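Local coordinates for universal stress protein MJ0577 (Methanocaldococcus jannaschii, PDB 1MJH) that binds ATP together with one manganese ion per subunit, as a homodimer of the universal stress protein family, at residues His109-Val113 and Asn145-Ser150; Ile123-His129 and Pro153-Arg159; Tyr5-Tyr10 and Leu22-Phe28; Met85-Lys89 and Lys100-Val104. All blocks are in the same frame, centred on the assembly; numbering follows the deposited sequence.

Contact 1 of 4, residues His109-Val113 and Asn145-Ser150; sequences HEEIV and NVIKKS
Ser150 OG is gripped by two groups: a water 2.7 Å from Ser150 OG, which donates to Val113 O at 2.8 Å, and the backbone N of Lys152. The water thus links helix 108-118 to the first non-helical residue after helix 141-149. Beside it the contact is apolar, with Val113 CG2 lying 4.1 Å from Ser150 CB and reaching Val146 as well. Deeper in, Val146 CG2 meets Ile112 CG2 at 3.8 Å, the two branches at about a right angle. Ile112 continues onto Leu9 and Pro11 of the sheet and touches the bound ATP, while Val146 rests on Ile124 and Met126.

At the other end the His109 ring stacks on the amide of Asn145, planes 17° apart, with His109 CG 3.5 Å from Asn145 CB. The chi1 of 76° sets CG between backbone N and carbonyl carbon and brings one ring face over the amide; the opposite face carries Glu110 CG. Lys149, extended beyond CG, brings NZ obliquely to within 3.0 Å of His109 NE2. The segment axes cross at -45°, 9.4 Å apart at closest approach.

The chemistry is zoned: a polar, partly exposed stack and a water bridge flank buried aliphatic groups that extend to the nucleotide pocket, and a cationic ammonium so near the imidazole would tend to disfavour a second positive charge on the ring.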
# COMPACT_ATOMS: atom_id res chain seq x y z
N HIS B 109 -4.67 -7.64 -13.85
CA HIS B 109 -3.52 -6.87 -13.36
C HIS B 109 -2.97 -5.91 -14.42
O HIS B 109 -2.60 -4.78 -14.10
CB HIS B 109 -2.40 -7.76 -12.81
CG HIS B 109 -1.56 -8.47 -13.85
ND1 HIS B 109 -1.85 -9.75 -14.28
CD2 HIS B 109 -0.44 -8.09 -14.51
CE1 HIS B 109 -0.95 -10.15 -15.18
NE2 HIS B 109 -0.12 -9.16 -15.32
N GLU B 110 -3.06 -6.32 -15.68
CA GLU B 110 -2.58 -5.43 -16.76
C GLU B 110 -3.44 -4.21 -16.95
O GLU B 110 -2.92 -3.11 -17.12
CB GLU B 110 -2.49 -6.24 -18.07
CG GLU B 110 -1.47 -7.37 -18.00
CD GLU B 110 -1.11 -8.03 -19.31
OE1 GLU B 110 -1.79 -7.84 -20.33
OE2 GLU B 110 -0.10 -8.78 -19.36
N GLU B 111 -4.78 -4.36 -16.86
CA GLU B 111 -5.64 -3.21 -16.99
C GLU B 111 -5.54 -2.26 -15.83
O GLU B 111 -5.67 -1.03 -15.99
CB GLU B 111 -7.12 -3.64 -17.19
CG GLU B 111 -7.33 -4.43 -18.48
CD GLU B 111 -7.31 -3.48 -19.68
OE1 GLU B 111 -7.48 -2.27 -19.56
OE2 GLU B 111 -7.10 -4.07 -20.76
N ILE B 112 -5.35 -2.78 -14.59
CA ILE B 112 -5.21 -1.86 -13.46
C ILE B 112 -3.98 -0.99 -13.62
O ILE B 112 -4.02 0.21 -13.42
CB ILE B 112 -5.17 -2.67 -12.15
CG1 ILE B 112 -6.52 -3.39 -11.97
CG2 ILE B 112 -4.83 -1.78 -10.94
CD1 ILE B 112 -6.47 -4.46 -10.84
N VAL B 113 -2.87 -1.66 -14.05
CA VAL B 113 -1.63 -0.88 -14.24
C VAL B 113 -1.79 0.15 -15.35
O VAL B 113 -1.37 1.29 -15.19
CB VAL B 113 -0.48 -1.85 -14.55
CG1 VAL B 113 0.80 -1.11 -14.96
CG2 VAL B 113 -0.17 -2.69 -13.28
N ASN B 145 1.08 -8.53 -8.68
CA ASN B 145 1.51 -7.97 -9.99
C ASN B 145 1.36 -6.47 -10.08
O ASN B 145 2.19 -5.79 -10.72
CB ASN B 145 0.63 -8.57 -11.09
CG ASN B 145 1.11 -9.88 -11.64
OD1 ASN B 145 2.23 -10.03 -12.14
ND2 ASN B 145 0.24 -10.90 -11.60
N VAL B 146 0.28 -5.88 -9.52
CA VAL B 146 0.17 -4.42 -9.58
C VAL B 146 1.26 -3.73 -8.78
O VAL B 146 1.83 -2.71 -9.23
CB VAL B 146 -1.22 -3.97 -9.07
CG1 VAL B 146 -1.24 -2.45 -8.84
CG2 VAL B 146 -2.25 -4.50 -10.08
N ILE B 147 1.62 -4.25 -7.59
CA ILE B 147 2.69 -3.58 -6.86
C ILE B 147 4.01 -3.64 -7.65
O ILE B 147 4.79 -2.68 -7.63
CB ILE B 147 2.88 -4.26 -5.48
CG1 ILE B 147 1.65 -3.93 -4.58
CG2 ILE B 147 4.18 -3.84 -4.82
CD1 ILE B 147 1.70 -4.91 -3.39
N LYS B 148 4.33 -4.78 -8.20
CA LYS B 148 5.59 -5.00 -8.92
C LYS B 148 5.61 -4.28 -10.27
O LYS B 148 6.70 -3.95 -10.70
CB LYS B 148 5.81 -6.49 -9.20
CG LYS B 148 6.10 -7.22 -7.86
CD LYS B 148 6.42 -8.67 -8.03
CE LYS B 148 7.02 -9.24 -6.72
NZ LYS B 148 7.18 -10.73 -6.97
N LYS B 149 4.43 -4.08 -10.87
CA LYS B 149 4.53 -3.51 -12.25
C LYS B 149 4.16 -2.06 -12.29
O LYS B 149 4.50 -1.41 -13.30
CB LYS B 149 3.69 -4.39 -13.17
CG LYS B 149 4.29 -5.76 -13.50
CD LYS B 149 3.29 -6.66 -14.22
CE LYS B 149 3.73 -8.11 -14.29
NZ LYS B 149 2.89 -8.87 -15.25
N SER B 150 3.28 -1.53 -11.45
CA SER B 150 2.96 -0.12 -11.44
C SER B 150 3.98 0.72 -10.72
O SER B 150 4.52 0.32 -9.66
CB SER B 150 1.58 0.06 -10.78
OG SER B 150 1.20 1.44 -10.77
O HOH W 1 0.51 2.16 -13.25

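Contact 2 of 4, residues Ile123-His129 and Pro153-Arg159; sequences IIIMGSH and PVLVVKR. With ATP (adenosine-5'-triphosphate), chain F.
The His129 ring has Arg159 on one face: the guanidinium lies flat on it, planes 12° apart and centres 3.9 Å apart, while Arg159 CD makes a CH-pi contact 3.6 Å from the His129 ring centroid. At the ring edge, in plane, Ser128 OG is hydrogen-bonded to His129 ND1 at 2.7 Å; NE2 is bonded to Ile137 O. The nearness of Arg159 NH1 to NE2 is stacking, given the near-parallel planes and an angle poor for a hydrogen bond. NH1 instead bonds Asn133 OD1 and Leu134 O, and NH2 bonds Lys135 O, which fixes the guanidinium's rotation.

Upstream, strands 123-127 and 154-157 run parallel, joined through helix 141-149 in a beta-alpha-beta crossover. Four ladder bonds have N-H...O angles of 157° to 170°; the last, Ser128 N to Val157 O at 2.7 Å, has its donor tilted 34° from the carbonyl plane as the chain leaves the strand. Met126 SD touches Val154 CG1 at 3.8 Å, and the bend at its chi3 lays CE near ATP O4'.

Gly127 N donates to ATP O2' at 3.3 Å, and ATP O3' donates to His129 O at 2.8 Å. With no side chain at Gly127, the ribose can sit directly against the strand end. Backbone polar atoms thus read the ribose, while Ser128 and His129, through Arg159, tie the turn after strand 123-127 to the end of strand 154-157, which continues the sheet into the second subunit.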
# COMPACT_ATOMS: atom_id res chain seq x y z
N ILE B 123 -2.74 7.33 -6.34
CA ILE B 123 -2.60 6.16 -5.44
C ILE B 123 -3.58 5.11 -5.95
O ILE B 123 -4.61 5.48 -6.55
CB ILE B 123 -2.91 6.58 -4.00
CG1 ILE B 123 -2.76 5.35 -3.08
CG2 ILE B 123 -4.32 7.18 -3.83
CD1 ILE B 123 -2.80 5.78 -1.60
N ILE B 124 -3.26 3.85 -5.76
CA ILE B 124 -4.17 2.76 -6.03
C ILE B 124 -4.55 2.16 -4.66
O ILE B 124 -3.62 1.89 -3.90
CB ILE B 124 -3.46 1.64 -6.83
CG1 ILE B 124 -2.91 2.30 -8.16
CG2 ILE B 124 -4.52 0.63 -7.21
CD1 ILE B 124 -2.20 1.28 -9.00
N ILE B 125 -5.83 2.03 -4.35
CA ILE B 125 -6.23 1.44 -3.04
C ILE B 125 -6.94 0.11 -3.36
O ILE B 125 -7.95 0.09 -4.06
CB ILE B 125 -7.16 2.42 -2.31
CG1 ILE B 125 -6.40 3.70 -1.91
CG2 ILE B 125 -7.67 1.73 -1.02
CD1 ILE B 125 -7.26 4.73 -1.16
N MET B 126 -6.42 -1.02 -2.87
CA MET B 126 -6.97 -2.34 -3.31
C MET B 126 -6.88 -3.34 -2.17
O MET B 126 -6.12 -3.10 -1.23
CB MET B 126 -6.27 -2.84 -4.63
CG MET B 126 -4.76 -3.21 -4.41
SD MET B 126 -3.77 -3.31 -6.02
CE MET B 126 -4.79 -4.58 -6.80
N GLY B 127 -7.60 -4.48 -2.33
CA GLY B 127 -7.47 -5.49 -1.26
C GLY B 127 -6.21 -6.32 -1.45
O GLY B 127 -5.60 -6.37 -2.53
N SER B 128 -5.81 -7.02 -0.36
CA SER B 128 -4.71 -7.98 -0.46
C SER B 128 -5.15 -9.27 -1.16
O SER B 128 -4.32 -10.00 -1.73
CB SER B 128 -4.19 -8.34 0.92
OG SER B 128 -5.23 -8.97 1.68
N HIS B 129 -6.45 -9.59 -1.08
CA HIS B 129 -7.02 -10.82 -1.63
C HIS B 129 -8.37 -10.48 -2.25
O HIS B 129 -8.77 -9.33 -2.23
CB HIS B 129 -7.26 -11.89 -0.51
CG HIS B 129 -5.99 -12.36 0.16
ND1 HIS B 129 -5.23 -11.63 1.05
CD2 HIS B 129 -5.35 -13.56 0.03
CE1 HIS B 129 -4.19 -12.34 1.42
NE2 HIS B 129 -4.23 -13.55 0.81
N PRO B 153 1.88 4.58 -5.97
CA PRO B 153 1.76 4.11 -4.58
C PRO B 153 0.55 3.17 -4.49
O PRO B 153 -0.48 3.45 -5.15
CB PRO B 153 1.51 5.38 -3.76
CG PRO B 153 1.95 6.54 -4.65
CD PRO B 153 1.70 6.02 -6.02
N VAL B 154 0.74 2.04 -3.80
CA VAL B 154 -0.39 1.10 -3.63
C VAL B 154 -0.69 0.87 -2.14
O VAL B 154 0.21 0.45 -1.39
CB VAL B 154 0.00 -0.26 -4.23
CG1 VAL B 154 -1.19 -1.25 -4.08
CG2 VAL B 154 0.27 -0.18 -5.74
N LEU B 155 -1.91 1.23 -1.77
CA LEU B 155 -2.39 0.91 -0.38
C LEU B 155 -2.98 -0.48 -0.45
O LEU B 155 -4.02 -0.66 -1.07
CB LEU B 155 -3.36 1.98 0.10
CG LEU B 155 -4.03 1.64 1.48
CD1 LEU B 155 -2.97 1.44 2.55
CD2 LEU B 155 -4.95 2.82 1.91
N VAL B 156 -2.40 -1.46 0.24
CA VAL B 156 -2.87 -2.82 0.29
C VAL B 156 -3.66 -3.03 1.59
O VAL B 156 -3.11 -2.89 2.66
CB VAL B 156 -1.71 -3.82 0.29
CG1 VAL B 156 -2.30 -5.24 0.30
CG2 VAL B 156 -0.75 -3.65 -0.91
N VAL B 157 -4.97 -3.26 1.45
CA VAL B 157 -5.83 -3.43 2.62
C VAL B 157 -6.00 -4.94 2.85
O VAL B 157 -6.44 -5.63 1.92
CB VAL B 157 -7.20 -2.80 2.33
CG1 VAL B 157 -8.17 -2.97 3.52
CG2 VAL B 157 -7.07 -1.28 2.10
N LYS B 158 -5.70 -5.40 4.05
CA LYS B 158 -5.67 -6.87 4.21
C LYS B 158 -7.05 -7.47 4.41
O LYS B 158 -8.01 -6.86 4.87
CB LYS B 158 -4.84 -7.27 5.47
CG LYS B 158 -3.41 -6.69 5.44
CD LYS B 158 -2.59 -7.17 4.29
CE LYS B 158 -2.52 -8.68 3.98
NZ LYS B 158 -1.81 -9.42 5.11
N ARG B 159 -7.11 -8.76 4.09
CA ARG B 159 -8.37 -9.52 4.25
C ARG B 159 -8.71 -9.68 5.73
O ARG B 159 -7.90 -9.40 6.59
CB ARG B 159 -8.16 -10.92 3.64
CG ARG B 159 -7.01 -11.68 4.32
CD ARG B 159 -6.87 -13.09 3.71
NE ARG B 159 -5.70 -13.79 4.28
CZ ARG B 159 -5.28 -14.97 3.80
NH1 ARG B 159 -5.85 -15.55 2.75
NH2 ARG B 159 -4.22 -15.58 4.32
PG ATP F . -6.01 -14.90 -7.19
O1G ATP F . -4.55 -14.74 -7.41
O2G ATP F . -6.70 -14.15 -8.19
O3G ATP F . -6.44 -16.31 -7.18
PB ATP F . -7.34 -13.48 -4.97
O1B ATP F . -7.52 -13.95 -3.59
O2B ATP F . -8.61 -13.53 -5.70
O3B ATP F . -6.21 -14.31 -5.69
PA ATP F . -6.60 -10.79 -6.02
O1A ATP F . -5.18 -10.57 -6.19
O2A ATP F . -7.37 -11.07 -7.19
O3A ATP F . -6.78 -11.99 -4.92
O5' ATP F . -7.42 -9.67 -5.29
C5' ATP F . -6.67 -8.54 -4.76
C4' ATP F . -7.39 -7.25 -5.11
O4' ATP F . -7.23 -7.04 -6.57
C3' ATP F . -8.90 -7.22 -4.92
O3' ATP F . -9.29 -6.97 -3.56
C2' ATP F . -9.28 -6.08 -5.90
O2' ATP F . -8.99 -4.81 -5.27
C1' ATP F . -8.32 -6.37 -7.08
N9 ATP F . -8.93 -7.14 -8.15
C8 ATP F . -8.89 -8.47 -8.39
N7 ATP F . -9.49 -8.84 -9.50
C5 ATP F . -9.99 -7.72 -9.98
C6 ATP F . -10.73 -7.50 -11.14
N6 ATP F . -11.07 -8.51 -11.94
N1 ATP F . -11.09 -6.24 -11.38
C2 ATP F . -10.72 -5.21 -10.56
N3 ATP F . -10.00 -5.33 -9.43
C4 ATP F . -9.71 -6.64 -9.22

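Contact 3 of 4, residues Tyr5-Tyr10 and Leu22-Phe28; sequences YKKILY and LKHVKAF
Tyr5, Ile8 and Tyr10 pack against Phe28, Val25 and Leu22 in the first strand-helix step of the beta-alpha-beta unit made by strand 7-11, helix 16-27 and strand 35-43 of this Rossmann-like fold. The helix runs back along the strand, their segment axes at 174° and 10.1 Å apart, and the two are bridged by side chains.

The closely packed part is the buried side formed by Tyr10, Ile8 and Phe28. Tyr10 CG stands anti to the backbone N (chi1 167°), which sends the ring out across the helix. Val25 CG2 comes obliquely to Tyr10 CD1 at 3.9 Å, and Leu22 CB lies 3.5 Å from Tyr10 OH, which is hydrogen-bonded to Ala18 O. A phenylalanine in place of Tyr10 lacks the hydroxyl and would probably leave the Ala18 carbonyl without this mate and a gap beside Leu22 CB. Ile8 CD1 reaches Phe28 CB at 3.8 Å; only its approach to Val25 CG1, at 4.4 Å, is wide.

Tyr5, by contrast, is partly exposed; its OH is hydrogen-bonded to His24 ND1 of the second subunit, so this end also belongs to the dimer interface. Here the rings form a T-shaped pair, centroids 5.2 Å apart and planes at 69°. Phe28 supplies the edge, its CE2 standing over one face of the Tyr5 ring, 3.7 Å from Tyr5 CD2.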
# COMPACT_ATOMS: atom_id res chain seq x y z
N TYR B 5 -3.28 13.40 -2.52
CA TYR B 5 -4.08 12.29 -3.00
C TYR B 5 -5.39 12.85 -3.56
O TYR B 5 -6.38 12.96 -2.84
CB TYR B 5 -4.36 11.31 -1.85
CG TYR B 5 -3.08 10.77 -1.23
CD1 TYR B 5 -2.14 10.03 -1.92
CD2 TYR B 5 -2.85 11.08 0.11
CE1 TYR B 5 -0.98 9.59 -1.29
CE2 TYR B 5 -1.70 10.64 0.75
CZ TYR B 5 -0.79 9.90 0.04
OH TYR B 5 0.36 9.46 0.66
N LYS B 6 -5.33 13.45 -4.74
CA LYS B 6 -6.53 14.02 -5.36
C LYS B 6 -7.29 12.99 -6.17
O LYS B 6 -8.52 13.07 -6.15
CB LYS B 6 -6.06 15.18 -6.29
CG LYS B 6 -7.25 15.89 -6.91
CD LYS B 6 -6.91 17.26 -7.47
CE LYS B 6 -8.18 18.02 -7.83
NZ LYS B 6 -7.98 19.50 -7.77
N LYS B 7 -6.60 12.07 -6.83
CA LYS B 7 -7.27 11.09 -7.68
C LYS B 7 -6.86 9.68 -7.30
O LYS B 7 -5.66 9.36 -7.18
CB LYS B 7 -6.91 11.38 -9.16
CG LYS B 7 -7.74 10.54 -10.13
CD LYS B 7 -7.22 10.76 -11.56
CE LYS B 7 -7.48 12.22 -11.96
NZ LYS B 7 -7.51 12.27 -13.46
N ILE B 8 -7.84 8.86 -6.93
CA ILE B 8 -7.59 7.48 -6.49
C ILE B 8 -8.09 6.45 -7.50
O ILE B 8 -9.21 6.59 -8.05
CB ILE B 8 -8.44 7.27 -5.19
CG1 ILE B 8 -7.95 8.19 -4.10
CG2 ILE B 8 -8.40 5.81 -4.72
CD1 ILE B 8 -8.99 8.43 -2.98
N LEU B 9 -7.31 5.38 -7.69
CA LEU B 9 -7.80 4.25 -8.51
C LEU B 9 -8.29 3.20 -7.52
O LEU B 9 -7.50 2.81 -6.65
CB LEU B 9 -6.76 3.59 -9.42
CG LEU B 9 -7.17 2.32 -10.19
CD1 LEU B 9 -8.36 2.62 -11.14
CD2 LEU B 9 -6.04 1.73 -11.02
N TYR B 10 -9.55 2.73 -7.64
CA TYR B 10 -10.06 1.72 -6.74
C TYR B 10 -10.58 0.59 -7.62
O TYR B 10 -11.67 0.68 -8.22
CB TYR B 10 -11.22 2.27 -5.86
CG TYR B 10 -12.00 1.20 -5.15
CD1 TYR B 10 -11.33 0.22 -4.40
CD2 TYR B 10 -13.39 1.14 -5.20
CE1 TYR B 10 -12.03 -0.76 -3.73
CE2 TYR B 10 -14.09 0.15 -4.52
CZ TYR B 10 -13.41 -0.78 -3.80
OH TYR B 10 -14.08 -1.80 -3.13
N LEU B 22 -12.85 -0.51 0.19
CA LEU B 22 -13.72 0.64 -0.01
C LEU B 22 -13.75 1.54 1.20
O LEU B 22 -13.88 2.78 1.10
CB LEU B 22 -15.13 0.13 -0.40
CG LEU B 22 -16.18 1.20 -0.62
CD1 LEU B 22 -15.79 2.17 -1.70
CD2 LEU B 22 -17.46 0.44 -1.05
N LYS B 23 -13.73 0.97 2.43
CA LYS B 23 -13.71 1.76 3.63
C LYS B 23 -12.52 2.75 3.63
O LYS B 23 -12.67 3.87 4.13
CB LYS B 23 -13.62 0.92 4.91
CG LYS B 23 -14.76 -0.14 4.97
CD LYS B 23 -14.59 -0.95 6.26
CE LYS B 23 -15.83 -1.68 6.69
NZ LYS B 23 -17.07 -0.88 6.89
N HIS B 24 -11.38 2.26 3.15
CA HIS B 24 -10.17 3.10 3.10
C HIS B 24 -10.29 4.14 2.01
O HIS B 24 -9.90 5.30 2.25
CB HIS B 24 -8.90 2.23 2.88
CG HIS B 24 -8.69 1.37 4.09
ND1 HIS B 24 -7.70 1.70 5.01
CD2 HIS B 24 -9.29 0.22 4.50
CE1 HIS B 24 -7.75 0.79 5.98
NE2 HIS B 24 -8.71 -0.14 5.73
N VAL B 25 -10.89 3.82 0.86
CA VAL B 25 -11.14 4.88 -0.13
C VAL B 25 -11.95 6.02 0.49
O VAL B 25 -11.68 7.21 0.28
CB VAL B 25 -11.89 4.32 -1.35
CG1 VAL B 25 -12.20 5.42 -2.38
CG2 VAL B 25 -11.01 3.23 -2.01
N LYS B 26 -13.00 5.65 1.21
CA LYS B 26 -13.84 6.67 1.89
C LYS B 26 -13.05 7.47 2.88
O LYS B 26 -13.22 8.71 3.02
CB LYS B 26 -15.08 5.99 2.53
CG LYS B 26 -15.99 5.41 1.42
CD LYS B 26 -17.13 4.55 1.99
CE LYS B 26 -18.03 5.28 2.97
NZ LYS B 26 -19.07 4.36 3.55
N ALA B 27 -12.09 6.85 3.61
CA ALA B 27 -11.28 7.59 4.56
C ALA B 27 -10.35 8.61 3.97
O ALA B 27 -9.87 9.52 4.67
CB ALA B 27 -10.54 6.59 5.48
N PHE B 28 -10.03 8.47 2.67
CA PHE B 28 -9.17 9.46 2.01
C PHE B 28 -9.93 10.75 1.71
O PHE B 28 -9.30 11.67 1.23
CB PHE B 28 -8.58 8.87 0.74
CG PHE B 28 -7.26 8.18 0.93
CD1 PHE B 28 -7.14 7.08 1.74
CD2 PHE B 28 -6.10 8.67 0.33
CE1 PHE B 28 -5.93 6.45 1.93
CE2 PHE B 28 -4.89 8.04 0.53
CZ PHE B 28 -4.79 6.94 1.34

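Contact 4 of 4, residues Met85-Lys89 and Lys100-Val104; sequences MENIK and KDIIV
Lys89 and Asp101 supply the ionic part: Lys89 NZ donates to Asp101 OD1 at 2.9 Å in a salt bridge. The lysine runs extended beyond CG, and its ammonium meets OD1 from above the carboxylate plane, 49° out of it. The chi1 of 51° puts the Asp101 carboxylate between its own backbone N and carbonyl carbon, within reach of the helix.

A like-charge pair comes next. Glu86 OE2 is 4.1 Å from Asp101 OD2, their carboxylate planes perpendicular, and one water donates to both, at 2.7 Å to Asp101 OD2 and 3.2 Å to Glu86 OE2. An alanine at Asp101 would remove both oxygens and is likely to leave the Lys89 ammonium without its mate and the water without one acceptor.

The apolar part belongs to Met85. Bent at chi2 and chi3, it lays CE 4.0 Å from Ile103 CG1, and it also packs on Leu38 and His40 of the neighbouring strand. Separately, Met85 CE comes close to a backbone oxygen, Ile102 O, at 3.3 Å.

Helix 66-95 is thus held on the outermost strand of the chain's sheet by the buried Met85 methyl beside a surface ionic cluster, in which Lys89 and the shared water would be expected to ease the repulsion between the two carboxylates.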
# COMPACT_ATOMS: atom_id res chain seq x y z
N MET B 85 -21.52 -2.01 -9.51
CA MET B 85 -20.79 -0.76 -9.67
C MET B 85 -21.64 0.46 -9.35
O MET B 85 -21.15 1.44 -8.79
CB MET B 85 -20.23 -0.71 -11.11
CG MET B 85 -19.11 -1.69 -11.43
SD MET B 85 -17.46 -1.33 -10.72
CE MET B 85 -16.86 -0.32 -12.12
N GLU B 86 -22.94 0.40 -9.72
CA GLU B 86 -23.81 1.55 -9.40
C GLU B 86 -23.96 1.80 -7.91
O GLU B 86 -23.97 2.95 -7.45
CB GLU B 86 -25.19 1.28 -10.03
CG GLU B 86 -25.23 1.42 -11.54
CD GLU B 86 -24.74 2.75 -12.07
OE1 GLU B 86 -24.99 3.81 -11.47
OE2 GLU B 86 -24.07 2.82 -13.14
N ASN B 87 -24.11 0.75 -7.08
CA ASN B 87 -24.23 0.88 -5.65
C ASN B 87 -22.92 1.51 -5.10
O ASN B 87 -22.97 2.37 -4.25
CB ASN B 87 -24.46 -0.47 -4.97
CG ASN B 87 -25.93 -0.90 -4.99
OD1 ASN B 87 -26.82 -0.03 -4.91
ND2 ASN B 87 -26.16 -2.20 -5.12
N ILE B 88 -21.75 1.04 -5.58
CA ILE B 88 -20.50 1.66 -5.07
C ILE B 88 -20.34 3.12 -5.49
O ILE B 88 -19.91 4.00 -4.76
CB ILE B 88 -19.28 0.87 -5.62
CG1 ILE B 88 -19.38 -0.59 -5.13
CG2 ILE B 88 -18.02 1.55 -5.12
CD1 ILE B 88 -18.43 -1.50 -5.92
N LYS B 89 -20.63 3.37 -6.77
CA LYS B 89 -20.57 4.74 -7.30
C LYS B 89 -21.47 5.66 -6.50
O LYS B 89 -21.03 6.74 -6.11
CB LYS B 89 -20.96 4.71 -8.79
CG LYS B 89 -21.17 6.10 -9.38
CD LYS B 89 -21.12 6.06 -10.90
CE LYS B 89 -21.04 7.46 -11.46
NZ LYS B 89 -21.12 7.49 -12.94
N LYS B 100 -15.53 8.22 -11.73
CA LYS B 100 -15.51 7.75 -13.10
C LYS B 100 -15.53 6.23 -13.06
O LYS B 100 -14.51 5.60 -12.72
CB LYS B 100 -14.25 8.18 -13.85
CG LYS B 100 -14.22 7.68 -15.29
CD LYS B 100 -13.04 8.24 -16.10
CE LYS B 100 -13.03 7.67 -17.51
NZ LYS B 100 -11.87 8.19 -18.32
N ASP B 101 -16.68 5.66 -13.47
CA ASP B 101 -16.75 4.19 -13.42
C ASP B 101 -16.37 3.54 -14.73
O ASP B 101 -16.78 3.95 -15.85
CB ASP B 101 -18.14 3.75 -12.97
CG ASP B 101 -19.25 4.41 -13.79
OD1 ASP B 101 -19.21 5.62 -14.01
OD2 ASP B 101 -20.18 3.68 -14.17
N ILE B 102 -15.49 2.56 -14.70
CA ILE B 102 -15.02 1.80 -15.85
C ILE B 102 -15.17 0.30 -15.72
O ILE B 102 -14.76 -0.32 -14.73
CB ILE B 102 -13.51 2.11 -16.08
CG1 ILE B 102 -13.28 3.61 -16.25
CG2 ILE B 102 -12.94 1.30 -17.23
CD1 ILE B 102 -11.80 4.02 -16.22
N ILE B 103 -15.75 -0.37 -16.72
CA ILE B 103 -15.82 -1.79 -16.84
C ILE B 103 -15.10 -2.16 -18.14
O ILE B 103 -15.41 -1.58 -19.18
CB ILE B 103 -17.21 -2.43 -16.86
CG1 ILE B 103 -17.96 -2.07 -15.56
CG2 ILE B 103 -17.16 -3.93 -17.09
CD1 ILE B 103 -19.45 -2.34 -15.67
N VAL B 104 -14.11 -3.03 -18.05
CA VAL B 104 -13.36 -3.38 -19.24
C VAL B 104 -13.06 -4.87 -19.25
O VAL B 104 -12.98 -5.48 -18.18
CB VAL B 104 -12.07 -2.54 -19.30
CG1 VAL B 104 -11.19 -2.89 -18.09
CG2 VAL B 104 -11.29 -2.69 -20.60
O HOH W 2 -22.43 4.43 -15.38

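Along the chain contact 3 comes first, then contact 4; contacts 1 and 2 follow with alternating segments. The parallel sheet runs 98-106, 35-43, 7-11, 123-127, 154-157, which places contacts 2 and 4, about 18 Å apart between centres, toward its two ends. Contact 3 lies about 10 Å from contact 2 between centres, and Leu9 pairs with Ile123 and Ile125 across neighbouring strands. Helices 16-27 and 66-95 meet where Leu22 and Tyr10 touch Ile88, joining contacts 3 and 4. Helices 108-118 and 141-149 of contact 1 pack on the sheet face carrying Leu9, away from helix 16-27, Ile112 reaching Leu9. The nucleotide site thus draws on contacts 1 and 2, while contacts 1, 2 and 3 all reach the second subunit.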